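PDB 2VPZ: thiosulfate reductase from Thermus thermophilus, which probably reduces polysulfide or thiosulfate at a molybdenum centre, and binds two molybdopterin guanine dinucleotides and one iron-sulfur cluster. Local coordinates for residues H56-N60 with R61-V65; L129-R132 with E133-P137; I446-V449 with P450-K453. All blocks are in the same frame, centred on the assembly; numbering follows the deposited sequence.

Contact 1. Residues H56-N60 with R61-V65; sequences HAVGN and RVYKV
His56 and Lys64 form an antiparallel, hydrogen-bonded pair in the beta hairpin made by strands 52-57 and 62-67. His56 N donates to Lys64 O at 2.8 Å, and the bond is nearly straight (168°). One step on, Tyr63 N reaches back to His56 O at 3.0 Å. The register then slips by one residue. Ala57 pairs with Val62, so Tyr63 is the extra residue of a beta bulge. Val58 N to Arg61 O, 3.2 Å, closes the two-residue turn through Gly59 and Asn60. The positive phi of Gly59 (71°) suits its place in that turn.

The tight part lies around Ala57 and Val62. Their CA atoms are only 4.1 Å apart, and Ala57 CB meets Val62 CG2 at 4.2 Å. Both residues are buried, and Val62 also packs on Ala55 of the strand 52-57. Val58 adds its CB against Tyr63 CE1, at 3.9 Å. Tyr63 CG stands anti to its carbonyl carbon (chi1 -77°), which carries the ring alongside Val58. Arg61 CG lies above one face of the same ring, shifted toward its rim. The ring also meets Trp32, the two planes almost parallel.

The turn is looser. Gly59 is exposed, and the bond from Arg61 N to Gly59 O is weak. Asn60 points its CB bond away from residues 61-65, and its side chain touches His509.

The hairpin belongs to the iron-sulfur domain; the side chain of Val62 is about 10 Å from that of the cluster ligand Cys44. His56 ND1 bonds Ser39 of the adjacent strand 38-43, and Lys64 NZ forms a salt bridge with Glu66 in its own strand. Backbone bonds thus hold the register, apolar side chains pack across it, and these two polar ends find partners outside residues 56-65.

Contact 2. Residues L129-R132 with E133-P137; sequences LEIR and EKYGP
Arg132 and Pro137 meet where helix 117-134 ends and the chain turns off it. This is a helix C-terminus, with Tyr135 the first residue to leave helical backbone angles. Arg132 starts with CB close to the backbone of Glu133. Its CG is anti to the backbone N (chi1 -165°), and the chain then runs extended to NE. That path takes Arg132 CG past Pro137 N at 3.8 Å, with the carbonyl carbon of Gly136 a little further off. NE comes beside Pro137 CB. At the end the guanidinium turns one face to the CB-CG edge of Pro137, with Pro137 CB 3.7 Å above the plane, over its centre. CZ and NH1 both touch that CB, while Arg132 NH2 comes to 3.6 Å from Pro137 CG. The contact is apolar surface on a flat cation. Trp160 adds a cation-pi contact to Arg132 and is hydrogen-bonded through NE1 to Pro137 O, so it ties the same corner from elsewhere in the chain.

At the backbone angles of Gly136 (phi 105°, psi 168°) a CB would be jammed against the carbonyl oxygen of Tyr135.

Two backbone bonds finish the helix. Tyr135 N donates to Ile131 O at 3.0 Å, and Glu133 N reaches Glu130 O in a weak bond. Glu133 CG, anti to its own carbonyl carbon, lies 3.1 Å from Leu129 O; the bend at chi2 then keeps the carboxylate beside the helix. The carboxylate does not touch the guanidinium: Arg132 NE and Glu133 OE1 are 5.3 Å apart.

This corner is at the protein surface, away from the annotated sites. Its buried member is Ile131, which packs on Ala139 and Ile140. Tyr135 crosses Ile131 obliquely, with CG2 of Ile131 at 4.1 Å from CD1 of Tyr135. The edge of the ring takes Ile131 O in its plane, 3.4 Å from Tyr135 CD1.

Contact 3. Residues I446-V449 with P450-K453; sequences IPNV and PRTK
Thr452 OG1 is gripped by two waters that tie the first turn of helix 449-457 to the loop before it. It donates to water 1 at 2.8 Å, and that water donates to Ile446 O. It accepts from water 2 at 2.9 Å. Water 2 also donates to Pro447 O and accepts from Arg451 NH2, lying in the guanidinium plane at its edge. Three groups thus fix this water. The hydroxyl stands anti to the Thr452 carbonyl carbon (chi1 -52°), which turns it toward the loop.

This is a helix N-terminus with Asn448 at the N-cap position. The Asn448 side chain makes no capping bond. The backbone oxygen, Asn448 O, takes a weak bond from Thr452 N. The side-chain amide instead crosses Arg451 at about a right angle: Asn448 ND2 touches Arg451 CB at 3.4 Å and lies over one face of the guanidinium, the planes 37° apart. Pro450, in the first turn, has no N-H to offer, and its CD meets Asn448 OD1 at 3.8 Å.

Lys453 N donates to Val449 O at 3.1 Å. The extended Lys453 chain runs past Val449 to a salt bridge with Glu471 and a cation-pi contact with Phe443. With an alanine in place of Lys453, Glu471 would probably lose this positive partner and one side of Val449 would be uncovered.

The loop passes close to the cofactor: the side chain of Pro447 is about 6 Å from a bound molybdopterin guanine dinucleotide. On the helix side, Val449 CG1 presses on Lys453 CE at 3.4 Å.

Overall arrangement
The three contacts are local and follow one another along the chain. None nests in another and none crosses. Contact 1 comes first and closes the hairpin of strands 52-57 and 62-67 in the iron-sulfur domain. Contact 2 closes the turn after helix 117-134, just before strand 141-144. Contact 3 starts helix 449-457, which leads to strand 462-466. The strands that follow contacts 2 and 3, 141-144 and 462-466, flank strand 435-438 in one parallel sheet. The centres of contacts 2 and 3 are about 26 Å apart, and the two do not touch. Contact 1 is more remote, its centre about 46 Å from that of contact 2 and about 39 Å from that of contact 3.

Contact 1. Residues H56-N60 with R61-V65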
loop_
_atom_site.group_PDB
_atom_site.type_symbol
_atom_site.label_atom_id
_atom_site.label_comp_id
_atom_site.label_asym_id
_atom_site.label_seq_id
_atom_site.Cartn_x
_atom_site.Cartn_y
_atom_site.Cartn_z
ATOM N N HIS A 56 41.151 6.059 7.096
ATOM C CA HIS A 56 41.746 4.740 7.158
ATOM C C HIS A 56 42.693 4.537 5.963
ATOM O O HIS A 56 42.239 4.394 4.823
ATOM C CB HIS A 56 40.643 3.642 7.160
ATOM C CG HIS A 56 39.614 3.772 8.229
ATOM N ND1 HIS A 56 39.888 3.604 9.551
ATOM C CD2 HIS A 56 38.304 4.062 8.163
ATOM C CE1 HIS A 56 38.797 3.786 10.266
ATOM N NE2 HIS A 56 37.811 4.066 9.441
ATOM N N ALA A 57 43.996 4.548 6.232
ATOM C CA ALA A 57 44.991 4.305 5.200
ATOM C C ALA A 57 45.668 2.931 5.372
ATOM O O ALA A 57 45.702 2.375 6.482
ATOM C CB ALA A 57 46.078 5.431 5.190
ATOM N N VAL A 58 46.151 2.385 4.257
ATOM C CA VAL A 58 46.930 1.126 4.168
ATOM C C VAL A 58 48.133 1.575 3.291
ATOM O O VAL A 58 48.010 1.689 2.075
ATOM C CB VAL A 58 46.152 -0.042 3.430
ATOM C CG1 VAL A 58 47.144 -1.183 3.073
ATOM C CG2 VAL A 58 45.009 -0.570 4.329
ATOM N N GLY A 59 49.284 1.832 3.890
ATOM C CA GLY A 59 50.388 2.337 3.109
ATOM C C GLY A 59 50.062 3.777 2.698
ATOM O O GLY A 59 49.439 4.519 3.471
ATOM N N ASN A 60 50.427 4.169 1.471
ATOM C CA ASN A 60 50.195 5.523 0.947
ATOM C C ASN A 60 48.830 5.760 0.311
ATOM O O ASN A 60 48.738 6.425 -0.722
ATOM C CB ASN A 60 51.293 5.895 -0.069
ATOM C CG ASN A 60 52.512 6.539 0.572
ATOM O OD1 ASN A 60 53.546 6.771 -0.085
ATOM N ND2 ASN A 60 52.397 6.840 1.852
ATOM N N ARG A 61 47.769 5.244 0.915
ATOM C CA ARG A 61 46.463 5.416 0.306
ATOM C C ARG A 61 45.253 5.279 1.251
ATOM O O ARG A 61 45.090 4.265 1.938
ATOM C CB ARG A 61 46.324 4.453 -0.883
ATOM C CG ARG A 61 44.894 4.192 -1.345
ATOM C CD ARG A 61 44.533 4.799 -2.705
ATOM N NE ARG A 61 43.278 4.234 -3.194
ATOM C CZ ARG A 61 43.132 3.461 -4.267
ATOM N NH1 ARG A 61 44.184 3.149 -5.010
ATOM N NH2 ARG A 61 41.933 2.972 -4.577
ATOM N N VAL A 62 44.429 6.323 1.270
ATOM C CA VAL A 62 43.225 6.384 2.083
ATOM C C VAL A 62 42.051 5.657 1.356
ATOM O O VAL A 62 41.498 6.172 0.378
ATOM C CB VAL A 62 42.858 7.893 2.393
ATOM C CG1 VAL A 62 41.478 7.984 3.071
ATOM C CG2 VAL A 62 43.957 8.537 3.281
ATOM N N TYR A 63 41.699 4.459 1.826
ATOM C CA TYR A 63 40.627 3.639 1.247
ATOM C C TYR A 63 39.200 3.961 1.710
ATOM O O TYR A 63 38.225 3.772 0.960
ATOM C CB TYR A 63 40.889 2.136 1.508
ATOM C CG TYR A 63 41.940 1.529 0.602
ATOM C CD1 TYR A 63 43.262 1.370 1.035
ATOM C CD2 TYR A 63 41.624 1.174 -0.717
ATOM C CE1 TYR A 63 44.255 0.873 0.175
ATOM C CE2 TYR A 63 42.601 0.679 -1.588
ATOM C CZ TYR A 63 43.920 0.530 -1.138
ATOM O OH TYR A 63 44.894 0.061 -1.981
ATOM N N LYS A 64 39.095 4.455 2.937
ATOM C CA LYS A 64 37.828 4.763 3.584
ATOM C C LYS A 64 37.980 5.911 4.579
ATOM O O LYS A 64 39.034 6.118 5.194
ATOM C CB LYS A 64 37.294 3.509 4.301
ATOM C CG LYS A 64 35.824 3.552 4.786
ATOM C CD LYS A 64 34.832 3.595 3.613
ATOM C CE LYS A 64 33.414 3.166 4.008
ATOM N NZ LYS A 64 32.656 4.238 4.718
ATOM N N VAL A 65 36.897 6.666 4.735
ATOM C CA VAL A 65 36.844 7.808 5.638
ATOM C C VAL A 65 35.509 7.686 6.391
ATOM O O VAL A 65 34.536 7.164 5.858
ATOM C CB VAL A 65 36.914 9.131 4.799
ATOM C CG1 VAL A 65 35.556 9.824 4.823
ATOM C CG2 VAL A 65 38.040 10.041 5.321
#

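Contact 2. Residues L129-R132 with E133-P137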
loop_
_atom_site.group_PDB
_atom_site.type_symbol
_atom_site.label_atom_id
_atom_site.label_comp_id
_atom_site.label_asym_id
_atom_site.label_seq_id
_atom_site.Cartn_x
_atom_site.Cartn_y
_atom_site.Cartn_z
ATOM N N LEU A 129 58.298 41.976 -6.124
ATOM C CA LEU A 129 59.110 43.095 -5.628
ATOM C C LEU A 129 59.174 44.258 -6.636
ATOM O O LEU A 129 59.139 45.441 -6.244
ATOM C CB LEU A 129 60.520 42.585 -5.197
ATOM C CG LEU A 129 60.517 41.655 -3.962
ATOM C CD1 LEU A 129 61.883 40.972 -3.756
ATOM C CD2 LEU A 129 60.108 42.452 -2.702
ATOM N N GLU A 130 59.217 43.918 -7.923
ATOM C CA GLU A 130 59.221 44.890 -9.021
ATOM C C GLU A 130 57.911 45.672 -9.059
ATOM O O GLU A 130 57.928 46.888 -9.286
ATOM C CB GLU A 130 59.439 44.214 -10.375
ATOM C CG GLU A 130 60.813 43.622 -10.622
ATOM C CD GLU A 130 60.876 42.825 -11.920
ATOM O OE1 GLU A 130 59.865 42.857 -12.652
ATOM O OE2 GLU A 130 61.913 42.182 -12.195
ATOM N N ILE A 131 56.788 44.979 -8.864
ATOM C CA ILE A 131 55.457 45.620 -8.863
ATOM C C ILE A 131 55.371 46.587 -7.665
ATOM O O ILE A 131 54.763 47.655 -7.758
ATOM C CB ILE A 131 54.254 44.538 -8.772
ATOM C CG1 ILE A 131 54.111 43.783 -10.097
ATOM C CG2 ILE A 131 52.914 45.243 -8.410
ATOM C CD1 ILE A 131 53.562 42.348 -9.971
ATOM N N ARG A 132 56.040 46.213 -6.571
ATOM C CA ARG A 132 56.091 46.995 -5.337
ATOM C C ARG A 132 57.027 48.223 -5.351
ATOM O O ARG A 132 56.896 49.113 -4.508
ATOM C CB ARG A 132 56.473 46.089 -4.150
ATOM C CG ARG A 132 56.203 46.717 -2.800
ATOM C CD ARG A 132 57.051 46.189 -1.664
ATOM N NE ARG A 132 56.538 46.697 -0.398
ATOM C CZ ARG A 132 55.963 45.976 0.556
ATOM N NH1 ARG A 132 55.831 44.663 0.409
ATOM N NH2 ARG A 132 55.465 46.570 1.637
ATOM N N GLU A 133 57.987 48.291 -6.268
ATOM C CA GLU A 133 58.852 49.448 -6.271
ATOM C C GLU A 133 58.289 50.586 -7.160
ATOM O O GLU A 133 58.463 51.767 -6.839
ATOM C CB GLU A 133 60.342 49.100 -6.583
ATOM C CG GLU A 133 60.992 47.904 -5.752
ATOM C CD GLU A 133 60.709 47.867 -4.221
ATOM O OE1 GLU A 133 60.723 46.736 -3.650
ATOM O OE2 GLU A 133 60.500 48.935 -3.592
ATOM N N LYS A 134 57.578 50.276 -8.242
ATOM C CA LYS A 134 56.961 51.344 -9.023
ATOM C C LYS A 134 55.416 51.516 -8.778
ATOM O O LYS A 134 54.853 52.517 -9.212
ATOM C CB LYS A 134 57.327 51.263 -10.539
ATOM C CG LYS A 134 56.824 50.047 -11.319
ATOM C CD LYS A 134 57.893 49.465 -12.285
ATOM C CE LYS A 134 57.872 50.154 -13.647
ATOM N NZ LYS A 134 56.480 50.305 -14.183
ATOM N N TYR A 135 54.734 50.601 -8.081
ATOM C CA TYR A 135 53.290 50.761 -7.774
ATOM C C TYR A 135 52.869 50.695 -6.265
ATOM O O TYR A 135 51.841 51.256 -5.874
ATOM C CB TYR A 135 52.364 49.761 -8.550
ATOM C CG TYR A 135 52.527 49.667 -10.070
ATOM C CD1 TYR A 135 53.360 48.709 -10.632
ATOM C CD2 TYR A 135 51.831 50.533 -10.947
ATOM C CE1 TYR A 135 53.527 48.582 -12.025
ATOM C CE2 TYR A 135 51.987 50.422 -12.359
ATOM C CZ TYR A 135 52.841 49.438 -12.893
ATOM O OH TYR A 135 53.012 49.305 -14.259
ATOM N N GLY A 136 53.648 50.039 -5.412
ATOM C CA GLY A 136 53.265 49.897 -4.012
ATOM C C GLY A 136 52.783 48.461 -3.752
ATOM O O GLY A 136 52.518 47.769 -4.740
ATOM N N PRO A 137 52.587 47.981 -2.492
ATOM C CA PRO A 137 52.101 46.600 -2.366
ATOM C C PRO A 137 50.604 46.305 -2.669
ATOM O O PRO A 137 50.201 45.147 -2.842
ATOM C CB PRO A 137 52.508 46.200 -0.940
ATOM C CG PRO A 137 52.478 47.532 -0.161
ATOM C CD PRO A 137 52.527 48.666 -1.194
#

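Contact 3. Residues I446-V449 with P450-K453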
loop_
_atom_site.group_PDB
_atom_site.type_symbol
_atom_site.label_atom_id
_atom_site.label_comp_id
_atom_site.label_asym_id
_atom_site.label_seq_id
_atom_site.Cartn_x
_atom_site.Cartn_y
_atom_site.Cartn_z
ATOM N N ILE A 446 33.079 33.552 -10.412
ATOM C CA ILE A 446 32.969 35.007 -10.598
ATOM C C ILE A 446 32.221 35.234 -11.932
ATOM O O ILE A 446 32.607 34.696 -12.962
ATOM C CB ILE A 446 34.408 35.689 -10.663
ATOM C CG1 ILE A 446 35.240 35.336 -9.412
ATOM C CG2 ILE A 446 34.249 37.230 -10.787
ATOM C CD1 ILE A 446 36.752 35.644 -9.553
ATOM N N PRO A 447 31.133 36.036 -11.919
ATOM C CA PRO A 447 30.444 36.230 -13.202
ATOM C C PRO A 447 31.201 37.059 -14.260
ATOM O O PRO A 447 32.194 37.743 -13.936
ATOM C CB PRO A 447 29.093 36.842 -12.826
ATOM C CG PRO A 447 29.367 37.566 -11.489
ATOM C CD PRO A 447 30.524 36.822 -10.833
ATOM N N ASN A 448 30.740 36.989 -15.504
ATOM C CA ASN A 448 31.314 37.707 -16.632
ATOM C C ASN A 448 32.725 37.185 -16.954
ATOM O O ASN A 448 33.715 37.937 -16.884
ATOM C CB ASN A 448 31.338 39.199 -16.315
ATOM C CG ASN A 448 31.396 40.100 -17.560
ATOM O OD1 ASN A 448 31.307 39.628 -18.691
ATOM N ND2 ASN A 448 31.527 41.403 -17.342
ATOM N N VAL A 449 32.822 35.902 -17.305
ATOM C CA VAL A 449 34.111 35.283 -17.639
ATOM C C VAL A 449 34.949 36.050 -18.704
ATOM O O VAL A 449 36.172 36.093 -18.599
ATOM C CB VAL A 449 33.957 33.770 -18.105
ATOM C CG1 VAL A 449 35.349 33.166 -18.414
ATOM C CG2 VAL A 449 33.214 32.918 -17.042
ATOM N N PRO A 450 34.295 36.645 -19.749
ATOM C CA PRO A 450 35.100 37.384 -20.742
ATOM C C PRO A 450 35.897 38.547 -20.094
ATOM O O PRO A 450 37.070 38.785 -20.419
ATOM C CB PRO A 450 34.094 37.854 -21.792
ATOM C CG PRO A 450 32.905 36.910 -21.655
ATOM C CD PRO A 450 32.886 36.539 -20.169
ATOM N N ARG A 451 35.244 39.266 -19.189
ATOM C CA ARG A 451 35.883 40.377 -18.465
ATOM C C ARG A 451 37.071 39.864 -17.582
ATOM O O ARG A 451 38.109 40.497 -17.534
ATOM C CB ARG A 451 34.885 41.196 -17.605
ATOM C CG ARG A 451 35.503 42.469 -16.956
ATOM C CD ARG A 451 34.631 43.127 -15.848
ATOM N NE ARG A 451 34.296 42.234 -14.729
ATOM C CZ ARG A 451 33.593 42.562 -13.642
ATOM N NH1 ARG A 451 33.120 43.787 -13.479
ATOM N NH2 ARG A 451 33.350 41.650 -12.705
ATOM N N THR A 452 36.920 38.729 -16.902
ATOM C CA THR A 452 38.007 38.166 -16.098
ATOM C C THR A 452 39.259 37.778 -16.964
ATOM O O THR A 452 40.406 37.897 -16.522
ATOM C CB THR A 452 37.532 36.918 -15.260
ATOM O OG1 THR A 452 36.373 37.239 -14.512
ATOM C CG2 THR A 452 38.659 36.413 -14.340
ATOM N N LYS A 453 39.037 37.331 -18.204
ATOM C CA LYS A 453 40.107 36.922 -19.144
ATOM C C LYS A 453 40.888 38.129 -19.727
ATOM O O LYS A 453 42.094 38.052 -20.019
ATOM C CB LYS A 453 39.552 36.017 -20.256
ATOM C CG LYS A 453 38.780 34.794 -19.736
ATOM C CD LYS A 453 38.542 33.753 -20.833
ATOM C CE LYS A 453 38.087 32.380 -20.283
ATOM N NZ LYS A 453 37.238 31.605 -21.256
HETATM O O HOH W 1 35.044 34.778 -14.003
HETATM O O HOH W 2 34.461 39.366 -14.096
#